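Local coordinates for protein 5-dehydro-2-deoxygluconokinase (Bacillus halodurans C-125, PDB 2QCV) that probably phosphorylates 5-dehydro-2-deoxy-D-gluconate with ATP, a step in the breakdown of myo-inositol to acetyl-CoA, as a member of the PfkB carbohydrate kinase family, at residues I64-D69 / P128-E133; V238-V243 / D273-A278; S246-K251 / T291-G296. All coordinates share one frame; numbering follows the deposited sequence.

From the N terminus, strand 61-67 of the large central sheet comes first. Interaction 1 brings it against the turn before helix 133-136, closing a loop of 58 residues that includes strands 101-106 and 111-117 of the small four-stranded sheet. Interactions 2 and 3 follow at the other end of the large sheet, on the opposite side of the chain's centre; interaction 2 lies about 27 Å from interaction 1, centre to centre. Interaction 2 closes a loop of 29 residues and interaction 3 one of 39; their segments alternate, so the loops cross: neighbouring strands 236-240 and 246-250 meet helices 271-284 and 289-305 respectively. A probable hydrogen bond from Ile-239 N to Phe-247 O (2.7 Å) joins the strands.

Interaction 1: I64-D69 / P128-E133; sequences IGKIAD and PEEVNE
Lys-66, on strand 61-67 of the central sheet, reaches across to Glu-130 in the turn ahead of helix 133-136 and forms a salt bridge with its carboxylate. Its NZ lies 2.8 Å from Glu-130 OE2, taking the syn lone pair, and makes a weaker hydrogen bond to OE1 at 3.1 Å. The ammonium thus sits across both oxygens, and the adjoining CE is equally near to each. Lys-66 starts with CG anti to the backbone N (chi1 180°), then bends at chi3 (-80°), which carries NZ over to the acid. Glu-130 comes in at about a right angle to it, with CG beside its own backbone N and the chain extended beyond. Both ends of the bridge are held further: Lys-66 NZ also donates to Tyr-125 O, while Glu-130 OE1 accepts from Ser-127 N.

Two residues back along the strand, Ile-64 points to the same side and supplies the apolar half of the contact. Its CG2 branch approaches Val-131 CG2 (4.5 Å) and the carbonyl O of Glu-130 (4.3 Å). Residues 128-130 form a 3-10 turn, closed by a hydrogen bond from Val-131 N to Pro-128 O, and Val-131 follows directly on it. Val-131 also packs on Ala-157 and Ala-161 of helix 154-167, so the turn lies between strand 61-67 and that helix. With Lys-66 buried and Glu-130 only partly open to solvent, the pairing would be expected to keep Lys-66 protonated and Glu-130 ionised, each offsetting the other's charge.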
ATOM      1  N   ILE A  64     -14.439 -16.396 -17.214  1.00 25.74           N
ATOM      2  CA  ILE A  64     -13.117 -15.754 -17.159  1.00 26.33           C
ATOM      3  C   ILE A  64     -12.974 -15.161 -15.782  1.00 24.68           C
ATOM      4  O   ILE A  64     -13.690 -14.226 -15.408  1.00 24.89           O
ATOM      5  CB  ILE A  64     -12.915 -14.675 -18.245  1.00 26.33           C
ATOM      6  CG1 ILE A  64     -13.117 -15.296 -19.649  1.00 27.50           C
ATOM      7  CG2 ILE A  64     -11.499 -14.031 -18.128  1.00 23.92           C
ATOM      8  CD1 ILE A  64     -13.305 -14.274 -20.753  1.00 26.58           C
ATOM      9  N   GLY A  65     -12.076 -15.730 -14.981  1.00 24.06           N
ATOM     10  CA  GLY A  65     -11.848 -15.173 -13.657  1.00 26.65           C
ATOM     11  C   GLY A  65     -10.599 -15.724 -12.995  1.00 26.81           C
ATOM     12  O   GLY A  65     -10.021 -16.705 -13.467  1.00 27.67           O
ATOM     13  N   LYS A  66     -10.194 -15.059 -11.922  1.00 25.26           N
ATOM     14  CA  LYS A  66      -9.031 -15.453 -11.156  1.00 25.69           C
ATOM     15  C   LYS A  66      -9.452 -15.984  -9.806  1.00 24.84           C
ATOM     16  O   LYS A  66     -10.343 -15.423  -9.143  1.00 27.61           O
ATOM     17  CB  LYS A  66      -8.066 -14.308 -11.017  1.00 25.68           C
ATOM     18  CG  LYS A  66      -6.804 -14.613 -10.216  1.00 26.53           C
ATOM     19  CD  LYS A  66      -5.673 -13.610 -10.452  1.00 25.36           C
ATOM     20  CE  LYS A  66      -4.910 -13.884 -11.765  1.00 28.33           C
ATOM     21  NZ  LYS A  66      -3.874 -12.802 -12.037  1.00 26.15           N
ATOM     22  N   ILE A  67      -8.815 -17.092  -9.442  1.00 26.11           N
ATOM     23  CA  ILE A  67      -9.095 -17.806  -8.195  1.00 26.41           C
ATOM     24  C   ILE A  67      -7.793 -17.991  -7.380  1.00 29.10           C
ATOM     25  O   ILE A  67      -6.692 -17.975  -7.922  1.00 28.42           O
ATOM     26  CB  ILE A  67      -9.763 -19.190  -8.461  1.00 25.46           C
ATOM     27  CG1 ILE A  67      -8.889 -20.084  -9.351  1.00 25.76           C
ATOM     28  CG2 ILE A  67     -11.175 -19.017  -9.042  1.00 27.97           C
ATOM     29  CD1 ILE A  67      -9.369 -21.561  -9.541  1.00 27.66           C
ATOM     30  N   ALA A  68      -7.938 -18.167  -6.076  1.00 27.44           N
ATOM     31  CA  ALA A  68      -6.795 -18.352  -5.161  1.00 27.54           C
ATOM     32  C   ALA A  68      -6.170 -19.737  -5.345  1.00 25.69           C
ATOM     33  O   ALA A  68      -6.821 -20.694  -5.757  1.00 27.60           O
ATOM     34  CB  ALA A  68      -7.268 -18.156  -3.697  1.00 27.66           C
ATOM     35  N   ASP A  69      -4.893 -19.824  -5.058  1.00 26.17           N
ATOM     36  CA  ASP A  69      -4.153 -21.083  -5.068  1.00 27.68           C
ATOM     37  C   ASP A  69      -4.265 -21.750  -3.723  1.00 28.08           C
ATOM     38  O   ASP A  69      -3.271 -21.867  -2.984  1.00 31.26           O
ATOM     39  CB  ASP A  69      -2.704 -20.774  -5.375  1.00 27.67           C
ATOM     40  CG  ASP A  69      -1.886 -22.000  -5.659  1.00 33.14           C
ATOM     41  OD1 ASP A  69      -2.457 -23.057  -5.989  1.00 31.49           O
ATOM     42  OD2 ASP A  69      -0.663 -21.887  -5.522  1.00 38.56           O
ATOM     43  N   PRO A 128      -5.547  -8.007 -18.081  1.00 28.11           N
ATOM     44  CA  PRO A 128      -5.755  -8.122 -19.547  1.00 27.11           C
ATOM     45  C   PRO A 128      -5.033  -9.286 -20.238  1.00 26.78           C
ATOM     46  O   PRO A 128      -5.612  -9.923 -21.125  1.00 25.83           O
ATOM     47  CB  PRO A 128      -5.231  -6.785 -20.054  1.00 29.15           C
ATOM     48  CG  PRO A 128      -5.464  -5.827 -18.950  1.00 32.34           C
ATOM     49  CD  PRO A 128      -5.186  -6.620 -17.678  1.00 29.72           C
ATOM     50  N   GLU A 129      -3.812  -9.601 -19.800  1.00 27.23           N
ATOM     51  CA  GLU A 129      -3.063 -10.702 -20.417  1.00 29.53           C
ATOM     52  C   GLU A 129      -3.729 -12.062 -20.178  1.00 29.84           C
ATOM     53  O   GLU A 129      -3.411 -13.039 -20.858  1.00 30.34           O
ATOM     54  CB  GLU A 129      -1.628 -10.718 -19.923  1.00 33.06           C
ATOM     55  CG  GLU A 129      -1.493 -11.236 -18.516  1.00 36.66           C
ATOM     56  N   GLU A 130      -4.679 -12.134 -19.249  1.00 28.57           N
ATOM     57  CA  GLU A 130      -5.369 -13.387 -18.947  1.00 28.06           C
ATOM     58  C   GLU A 130      -6.724 -13.515 -19.651  1.00 26.96           C
ATOM     59  O   GLU A 130      -7.442 -14.508 -19.470  1.00 29.15           O
ATOM     60  CB  GLU A 130      -5.556 -13.486 -17.452  1.00 27.70           C
ATOM     61  CG  GLU A 130      -4.228 -13.617 -16.742  1.00 29.52           C
ATOM     62  CD  GLU A 130      -4.251 -13.280 -15.297  1.00 33.69           C
ATOM     63  OE1 GLU A 130      -5.260 -12.738 -14.799  1.00 30.08           O
ATOM     64  OE2 GLU A 130      -3.209 -13.551 -14.626  1.00 30.65           O
ATOM     65  N   VAL A 131      -7.085 -12.500 -20.427  1.00 29.03           N
ATOM     66  CA  VAL A 131      -8.310 -12.471 -21.218  1.00 25.49           C
ATOM     67  C   VAL A 131      -8.024 -12.949 -22.656  1.00 27.94           C
ATOM     68  O   VAL A 131      -7.263 -12.327 -23.388  1.00 27.39           O
ATOM     69  CB  VAL A 131      -8.898 -11.079 -21.259  1.00 26.36           C
ATOM     70  CG1 VAL A 131     -10.183 -11.051 -22.099  1.00 26.35           C
ATOM     71  CG2 VAL A 131      -9.159 -10.607 -19.844  1.00 25.05           C
ATOM     72  N   ASN A 132      -8.660 -14.060 -23.030  1.00 27.78           N
ATOM     73  CA  ASN A 132      -8.380 -14.786 -24.275  1.00 25.70           C
ATOM     74  C   ASN A 132      -9.468 -14.568 -25.342  1.00 26.90           C
ATOM     75  O   ASN A 132     -10.611 -15.031 -25.195  1.00 26.22           O
ATOM     76  CB  ASN A 132      -8.227 -16.273 -23.968  1.00 28.20           C
ATOM     77  CG  ASN A 132      -7.672 -17.070 -25.150  1.00 34.52           C
ATOM     78  OD1 ASN A 132      -8.014 -16.822 -26.290  1.00 49.88           O
ATOM     79  ND2 ASN A 132      -6.769 -18.009 -24.864  1.00 43.46           N
ATOM     80  N   GLU A 133      -9.100 -13.916 -26.433  1.00 25.40           N
ATOM     81  CA  GLU A 133     -10.034 -13.697 -27.553  1.00 25.60           C
ATOM     82  C   GLU A 133     -10.587 -14.969 -28.157  1.00 26.84           C
ATOM     83  O   GLU A 133     -11.775 -14.993 -28.516  1.00 25.32           O
ATOM     84  CB  GLU A 133      -9.390 -12.822 -28.629  1.00 26.06           C
ATOM     85  CG  GLU A 133     -10.310 -12.425 -29.755  1.00 29.33           C
ATOM     86  CD  GLU A 133      -9.723 -11.314 -30.596  1.00 30.58           C
ATOM     87  OE1 GLU A 133      -8.535 -10.925 -30.334  1.00 29.61           O
ATOM     88  OE2 GLU A 133     -10.461 -10.800 -31.450  1.00 30.76           O
TER

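Interaction 2: V238-V243 / D273-A278; sequences VIKHGV and DSYASA
Tyr-275 OH is hydrogen-bonded to Ser-246 OG and touched by Val-238, which places the end of this helix side chain against the central sheet of the ribokinase-like fold. Helix 271-284 carries it; the same helix holds Asp-273, the last residue of the Gly-Ala-Gly-Asp signature of PfkB kinases. Strand 236-240 offers Val-238 and Lys-240 to the ring, both on the side facing the helix. Lys-240 lies over the face: its CD makes a CH-pi contact 3.8 Å from the ring centroid of Tyr-275, only 9° off the normal. The two side chains run past each other in opposite directions, and a bend at chi3 (-79°) turns NZ off the ring axis, leaving at most a weak, long cation-pi attraction. That amine has a long, weak ion pair with Glu-175. Triethylene glycol, probably from the crystallisation liquor, lies near the Lys-240 side chain, and Asp-273 OD1 is hydrogen-bonded to triethylene glycol as well. An alanine in place of Tyr-275 is likely to leave Ser-246 OG without this hydroxyl mate and the aliphatic part of Lys-240 without its aromatic support. Val-238 approaches the ring obliquely, its CG1 branch 3.8 Å from Tyr-275 OH.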
ATOM      1  N   VAL A 238     -32.971  -3.326 -19.562  1.00 25.40           N
ATOM      2  CA  VAL A 238     -33.913  -3.900 -18.590  1.00 25.06           C
ATOM      3  C   VAL A 238     -33.755  -3.216 -17.239  1.00 26.76           C
ATOM      4  O   VAL A 238     -32.677  -3.231 -16.652  1.00 25.00           O
ATOM      5  CB  VAL A 238     -33.715  -5.417 -18.460  1.00 26.36           C
ATOM      6  CG1 VAL A 238     -34.683  -5.976 -17.416  1.00 25.52           C
ATOM      7  CG2 VAL A 238     -33.868  -6.130 -19.873  1.00 25.11           C
ATOM      8  N   ILE A 239     -34.806  -2.563 -16.761  1.00 24.74           N
ATOM      9  CA  ILE A 239     -34.730  -1.781 -15.531  1.00 25.32           C
ATOM     10  C   ILE A 239     -35.698  -2.417 -14.522  1.00 26.80           C
ATOM     11  O   ILE A 239     -36.899  -2.508 -14.789  1.00 26.00           O
ATOM     12  CB  ILE A 239     -35.083  -0.259 -15.749  1.00 24.75           C
ATOM     13  CG1 ILE A 239     -34.276   0.335 -16.943  1.00 27.39           C
ATOM     14  CG2 ILE A 239     -34.902   0.560 -14.429  1.00 24.75           C
ATOM     15  CD1 ILE A 239     -34.479   1.829 -17.227  1.00 26.83           C
ATOM     16  N   LYS A 240     -35.158  -2.885 -13.398  1.00 25.47           N
ATOM     17  CA  LYS A 240     -35.933  -3.622 -12.385  1.00 26.02           C
ATOM     18  C   LYS A 240     -36.304  -2.740 -11.209  1.00 27.08           C
ATOM     19  O   LYS A 240     -35.491  -1.935 -10.706  1.00 28.59           O
ATOM     20  CB  LYS A 240     -35.126  -4.804 -11.885  1.00 26.40           C
ATOM     21  CG  LYS A 240     -34.607  -5.700 -13.028  1.00 26.51           C
ATOM     22  CD  LYS A 240     -33.698  -6.756 -12.480  1.00 29.43           C
ATOM     23  CE  LYS A 240     -32.312  -6.259 -12.181  1.00 33.54           C
ATOM     24  NZ  LYS A 240     -31.559  -7.252 -11.319  1.00 34.34           N
ATOM     25  N   HIS A 241     -37.544  -2.888 -10.770  1.00 26.68           N
ATOM     26  CA  HIS A 241     -38.102  -2.070  -9.697  1.00 24.56           C
ATOM     27  C   HIS A 241     -38.693  -2.921  -8.555  1.00 28.02           C
ATOM     28  O   HIS A 241     -39.669  -2.525  -7.891  1.00 27.50           O
ATOM     29  CB  HIS A 241     -39.170  -1.147 -10.248  1.00 26.20           C
ATOM     30  CG  HIS A 241     -38.693  -0.177 -11.293  1.00 26.52           C
ATOM     31  ND1 HIS A 241     -38.523   1.162 -11.022  1.00 27.58           N
ATOM     32  CD2 HIS A 241     -38.359  -0.340 -12.597  1.00 27.88           C
ATOM     33  CE1 HIS A 241     -38.124   1.786 -12.116  1.00 31.02           C
ATOM     34  NE2 HIS A 241     -38.032   0.903 -13.094  1.00 27.24           N
ATOM     35  N   GLY A 242     -38.099  -4.080  -8.300  1.00 30.81           N
ATOM     36  CA  GLY A 242     -38.528  -4.931  -7.190  1.00 31.85           C
ATOM     37  C   GLY A 242     -40.001  -5.296  -7.310  1.00 30.08           C
ATOM     38  O   GLY A 242     -40.465  -5.732  -8.350  1.00 28.39           O
ATOM     39  N   VAL A 243     -40.775  -5.033  -6.273  1.00 31.01           N
ATOM     40  CA  VAL A 243     -42.189  -5.393  -6.293  1.00 32.11           C
ATOM     41  C   VAL A 243     -43.033  -4.598  -7.290  1.00 32.29           C
ATOM     42  O   VAL A 243     -44.126  -5.025  -7.642  1.00 34.15           O
ATOM     43  CB  VAL A 243     -42.846  -5.298  -4.884  1.00 34.03           C
ATOM     44  CG1 VAL A 243     -42.187  -6.286  -3.961  1.00 38.63           C
ATOM     45  CG2 VAL A 243     -42.787  -3.893  -4.366  1.00 34.73           C
ATOM     46  N   ASP A 273     -29.088 -12.449  -9.602  1.00 29.64           N
ATOM     47  CA  ASP A 273     -28.316 -13.357 -10.457  1.00 31.07           C
ATOM     48  C   ASP A 273     -29.203 -14.441 -11.054  1.00 29.10           C
ATOM     49  O   ASP A 273     -28.997 -14.872 -12.200  1.00 29.67           O
ATOM     50  CB  ASP A 273     -27.191 -13.956  -9.640  1.00 31.00           C
ATOM     51  CG  ASP A 273     -26.233 -12.909  -9.130  1.00 33.57           C
ATOM     52  OD1 ASP A 273     -25.974 -11.887  -9.833  1.00 33.60           O
ATOM     53  OD2 ASP A 273     -25.668 -13.140  -8.041  1.00 31.72           O
ATOM     54  N   SER A 274     -30.188 -14.877 -10.265  1.00 29.94           N
ATOM     55  CA  SER A 274     -31.252 -15.770 -10.733  1.00 31.14           C
ATOM     56  C   SER A 274     -32.099 -15.083 -11.811  1.00 28.04           C
ATOM     57  O   SER A 274     -32.422 -15.697 -12.848  1.00 24.72           O
ATOM     58  CB  SER A 274     -32.142 -16.230  -9.574  1.00 34.71           C
ATOM     59  OG  SER A 274     -31.635 -17.426  -9.016  1.00 45.92           O
ATOM     60  N   TYR A 275     -32.418 -13.807 -11.590  1.00 26.15           N
ATOM     61  CA  TYR A 275     -33.140 -13.029 -12.585  1.00 28.39           C
ATOM     62  C   TYR A 275     -32.390 -12.998 -13.928  1.00 28.02           C
ATOM     63  O   TYR A 275     -32.963 -13.294 -14.965  1.00 26.78           O
ATOM     64  CB  TYR A 275     -33.450 -11.630 -12.043  1.00 30.36           C
ATOM     65  CG  TYR A 275     -34.318 -10.802 -12.951  1.00 26.63           C
ATOM     66  CD1 TYR A 275     -33.815 -10.285 -14.141  1.00 29.43           C
ATOM     67  CD2 TYR A 275     -35.656 -10.536 -12.628  1.00 29.35           C
ATOM     68  CE1 TYR A 275     -34.622  -9.527 -14.998  1.00 26.77           C
ATOM     69  CE2 TYR A 275     -36.455  -9.765 -13.464  1.00 28.79           C
ATOM     70  CZ  TYR A 275     -35.942  -9.268 -14.635  1.00 28.45           C
ATOM     71  OH  TYR A 275     -36.732  -8.510 -15.457  1.00 31.17           O
ATOM     72  N   ALA A 276     -31.093 -12.695 -13.893  1.00 27.39           N
ATOM     73  CA  ALA A 276     -30.302 -12.528 -15.111  1.00 26.04           C
ATOM     74  C   ALA A 276     -30.164 -13.850 -15.835  1.00 26.32           C
ATOM     75  O   ALA A 276     -30.311 -13.889 -17.053  1.00 26.80           O
ATOM     76  CB  ALA A 276     -28.916 -11.960 -14.793  1.00 26.47           C
ATOM     77  N   SER A 277     -29.858 -14.917 -15.105  1.00 27.98           N
ATOM     78  CA  SER A 277     -29.660 -16.231 -15.753  1.00 28.32           C
ATOM     79  C   SER A 277     -30.943 -16.704 -16.444  1.00 28.47           C
ATOM     80  O   SER A 277     -30.914 -17.110 -17.596  1.00 28.59           O
ATOM     81  CB  SER A 277     -29.130 -17.267 -14.755  1.00 28.69           C
ATOM     82  OG  SER A 277     -29.862 -17.340 -13.575  1.00 33.07           O
ATOM     83  N   ALA A 278     -32.082 -16.599 -15.753  1.00 28.38           N
ATOM     84  CA  ALA A 278     -33.362 -17.062 -16.319  1.00 27.96           C
ATOM     85  C   ALA A 278     -33.863 -16.131 -17.435  1.00 26.33           C
ATOM     86  O   ALA A 278     -34.443 -16.594 -18.421  1.00 25.12           O
ATOM     87  CB  ALA A 278     -34.430 -17.241 -15.218  1.00 27.11           C
TER

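Interaction 3: S246-K251 / T291-G296; sequences SFAYTK and TALKYG
The antiparallel hairpin of strands 236-240 and 246-250 is covered on one face by helix 289-305, whose Leu-293 reaches onto Ser-246 and Ala-248. These two strand residues alternate with Phe-247, which points away, so their side chains stand side by side against the leucine. Leu-293 CD2 makes the nearest approaches, 3.9 Å from Ser-246 OG and 4.0 Å from Ala-248 CB. The second branch, CD1, lies 4.1 Å from Ala-248 CB, so the methyl of the alanine meets both prongs of the fork. With CG beside the helix backbone N (chi1 -65°) and chi2 extended at 170°, the fork is directed at the strand. This is the alpha/beta layering of the PfkB fold, with helices 271-284 and 289-305 following each other on the same side of the large sheet. Leu-293 projects from the second of these helices and also touches Tyr-275 and Phe-279 of the first, and Val-238 and Tyr-256 of the sheet. Ser-246 OG occupies the rotamer between its backbone N and carbonyl carbon (chi1 52°), and although the leucine methyl lies against it, its polar partner is the hydroxyl of Tyr-275. On the small side chain of Ala-248, Leu-236 and Val-238 of the neighbouring strand also pack.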
ATOM      1  N   SER A 246     -40.638  -5.086 -13.465  1.00 26.26           N
ATOM      2  CA  SER A 246     -39.491  -4.808 -14.287  1.00 26.73           C
ATOM      3  C   SER A 246     -39.936  -4.403 -15.694  1.00 27.90           C
ATOM      4  O   SER A 246     -41.035  -4.735 -16.147  1.00 27.15           O
ATOM      5  CB  SER A 246     -38.476  -5.984 -14.287  1.00 28.20           C
ATOM      6  OG  SER A 246     -39.022  -7.240 -14.592  1.00 34.19           O
ATOM      7  N   PHE A 247     -39.096  -3.614 -16.352  1.00 24.47           N
ATOM      8  CA  PHE A 247     -39.439  -3.012 -17.649  1.00 26.16           C
ATOM      9  C   PHE A 247     -38.261  -3.226 -18.578  1.00 29.72           C
ATOM     10  O   PHE A 247     -37.087  -3.009 -18.175  1.00 29.48           O
ATOM     11  CB  PHE A 247     -39.762  -1.546 -17.440  1.00 27.73           C
ATOM     12  CG  PHE A 247     -40.869  -1.336 -16.439  1.00 32.85           C
ATOM     13  CD1 PHE A 247     -40.594  -1.330 -15.076  1.00 33.85           C
ATOM     14  CD2 PHE A 247     -42.186  -1.200 -16.854  1.00 35.96           C
ATOM     15  CE1 PHE A 247     -41.620  -1.177 -14.147  1.00 37.17           C
ATOM     16  CE2 PHE A 247     -43.205  -1.068 -15.942  1.00 38.99           C
ATOM     17  CZ  PHE A 247     -42.922  -1.035 -14.585  1.00 36.28           C
ATOM     18  N   ALA A 248     -38.535  -3.709 -19.781  1.00 25.53           N
ATOM     19  CA  ALA A 248     -37.523  -3.839 -20.800  1.00 25.99           C
ATOM     20  C   ALA A 248     -37.883  -2.905 -21.941  1.00 27.34           C
ATOM     21  O   ALA A 248     -39.076  -2.798 -22.346  1.00 28.08           O
ATOM     22  CB  ALA A 248     -37.449  -5.275 -21.294  1.00 24.42           C
ATOM     23  N   TYR A 249     -36.866  -2.256 -22.481  1.00 26.03           N
ATOM     24  CA  TYR A 249     -37.025  -1.271 -23.557  1.00 27.00           C
ATOM     25  C   TYR A 249     -36.072  -1.607 -24.709  1.00 27.72           C
ATOM     26  O   TYR A 249     -34.926  -1.906 -24.454  1.00 27.59           O
ATOM     27  CB  TYR A 249     -36.643   0.113 -23.021  1.00 28.93           C
ATOM     28  CG  TYR A 249     -37.410   0.558 -21.786  1.00 26.92           C
ATOM     29  CD1 TYR A 249     -38.634   1.203 -21.915  1.00 29.10           C
ATOM     30  CD2 TYR A 249     -36.930   0.296 -20.515  1.00 29.38           C
ATOM     31  CE1 TYR A 249     -39.362   1.620 -20.805  1.00 29.48           C
ATOM     32  CE2 TYR A 249     -37.607   0.711 -19.398  1.00 25.54           C
ATOM     33  CZ  TYR A 249     -38.840   1.384 -19.547  1.00 28.56           C
ATOM     34  OH  TYR A 249     -39.538   1.768 -18.469  1.00 26.57           O
ATOM     35  N   THR A 250     -36.542  -1.529 -25.948  1.00 26.55           N
ATOM     36  CA  THR A 250     -35.732  -1.809 -27.140  1.00 26.78           C
ATOM     37  C   THR A 250     -35.456  -0.516 -27.900  1.00 27.68           C
ATOM     38  O   THR A 250     -36.229   0.457 -27.816  1.00 29.02           O
ATOM     39  CB  THR A 250     -36.422  -2.819 -28.090  1.00 31.67           C
ATOM     40  OG1 THR A 250     -37.571  -2.201 -28.684  1.00 25.88           O
ATOM     41  CG2 THR A 250     -36.800  -4.060 -27.319  1.00 33.73           C
ATOM     42  N   LYS A 251     -34.343  -0.505 -28.626  1.00 27.91           N
ATOM     43  CA  LYS A 251     -33.927   0.654 -29.375  1.00 29.95           C
ATOM     44  C   LYS A 251     -34.974   0.993 -30.468  1.00 32.07           C
ATOM     45  O   LYS A 251     -35.177   2.148 -30.797  1.00 32.94           O
ATOM     46  CB  LYS A 251     -32.571   0.410 -30.028  1.00 30.83           C
ATOM     47  CG  LYS A 251     -32.141   1.672 -30.788  1.00 34.29           C
ATOM     48  CD  LYS A 251     -30.744   1.693 -31.296  1.00 41.06           C
ATOM     49  CE  LYS A 251     -30.312   3.188 -31.497  1.00 43.82           C
ATOM     50  NZ  LYS A 251     -28.860   3.347 -31.563  1.00 61.17           N
ATOM     51  N   THR A 291     -41.877 -12.576 -22.288  1.00 25.40           N
ATOM     52  CA  THR A 291     -41.777 -13.822 -21.548  1.00 26.58           C
ATOM     53  C   THR A 291     -40.480 -13.942 -20.743  1.00 25.02           C
ATOM     54  O   THR A 291     -40.502 -14.471 -19.633  1.00 25.00           O
ATOM     55  CB  THR A 291     -41.976 -15.055 -22.453  1.00 28.86           C
ATOM     56  OG1 THR A 291     -43.305 -14.999 -23.029  1.00 29.52           O
ATOM     57  CG2 THR A 291     -41.839 -16.353 -21.625  1.00 30.82           C
ATOM     58  N   ALA A 292     -39.365 -13.467 -21.301  1.00 26.18           N
ATOM     59  CA  ALA A 292     -38.081 -13.479 -20.596  1.00 25.69           C
ATOM     60  C   ALA A 292     -38.176 -12.755 -19.248  1.00 25.80           C
ATOM     61  O   ALA A 292     -37.597 -13.196 -18.264  1.00 27.17           O
ATOM     62  CB  ALA A 292     -36.959 -12.903 -21.464  1.00 25.26           C
ATOM     63  N   LEU A 293     -38.901 -11.644 -19.200  1.00 26.17           N
ATOM     64  CA  LEU A 293     -39.124 -10.941 -17.933  1.00 25.32           C
ATOM     65  C   LEU A 293     -39.809 -11.831 -16.877  1.00 26.47           C
ATOM     66  O   LEU A 293     -39.469 -11.742 -15.683  1.00 25.30           O
ATOM     67  CB  LEU A 293     -39.913  -9.653 -18.173  1.00 25.80           C
ATOM     68  CG  LEU A 293     -39.275  -8.532 -18.992  1.00 25.15           C
ATOM     69  CD1 LEU A 293     -40.350  -7.435 -19.311  1.00 27.65           C
ATOM     70  CD2 LEU A 293     -38.033  -7.908 -18.280  1.00 22.95           C
ATOM     71  N   LYS A 294     -40.716 -12.716 -17.311  1.00 26.41           N
ATOM     72  CA  LYS A 294     -41.392 -13.623 -16.373  1.00 26.19           C
ATOM     73  C   LYS A 294     -40.433 -14.681 -15.859  1.00 25.73           C
ATOM     74  O   LYS A 294     -40.429 -15.022 -14.677  1.00 26.08           O
ATOM     75  CB  LYS A 294     -42.565 -14.312 -17.051  1.00 27.04           C
ATOM     76  CG  LYS A 294     -43.609 -13.373 -17.607  1.00 25.19           C
ATOM     77  CD  LYS A 294     -44.885 -14.082 -18.067  1.00 26.22           C
ATOM     78  CE  LYS A 294     -45.784 -13.142 -18.904  1.00 28.72           C
ATOM     79  NZ  LYS A 294     -46.084 -11.881 -18.167  1.00 25.06           N
ATOM     80  N   TYR A 295     -39.611 -15.225 -16.753  1.00 24.63           N
ATOM     81  CA  TYR A 295     -38.589 -16.163 -16.345  1.00 25.05           C
ATOM     82  C   TYR A 295     -37.637 -15.568 -15.317  1.00 26.17           C
ATOM     83  O   TYR A 295     -37.351 -16.234 -14.347  1.00 24.84           O
ATOM     84  CB  TYR A 295     -37.813 -16.701 -17.553  1.00 24.11           C
ATOM     85  CG  TYR A 295     -38.491 -17.864 -18.224  1.00 26.68           C
ATOM     86  CD1 TYR A 295     -39.643 -17.678 -19.022  1.00 29.23           C
ATOM     87  CD2 TYR A 295     -37.974 -19.150 -18.114  1.00 28.11           C
ATOM     88  CE1 TYR A 295     -40.242 -18.734 -19.644  1.00 31.21           C
ATOM     89  CE2 TYR A 295     -38.610 -20.260 -18.758  1.00 31.45           C
ATOM     90  CZ  TYR A 295     -39.734 -20.024 -19.518  1.00 34.26           C
ATOM     91  OH  TYR A 295     -40.391 -21.049 -20.165  1.00 34.75           O
ATOM     92  N   GLY A 296     -37.172 -14.333 -15.508  1.00 24.34           N
ATOM     93  CA  GLY A 296     -36.230 -13.729 -14.565  1.00 26.01           C
ATOM     94  C   GLY A 296     -36.921 -13.520 -13.218  1.00 26.82           C
ATOM     95  O   GLY A 296     -36.378 -13.847 -12.156  1.00 26.46           O
TER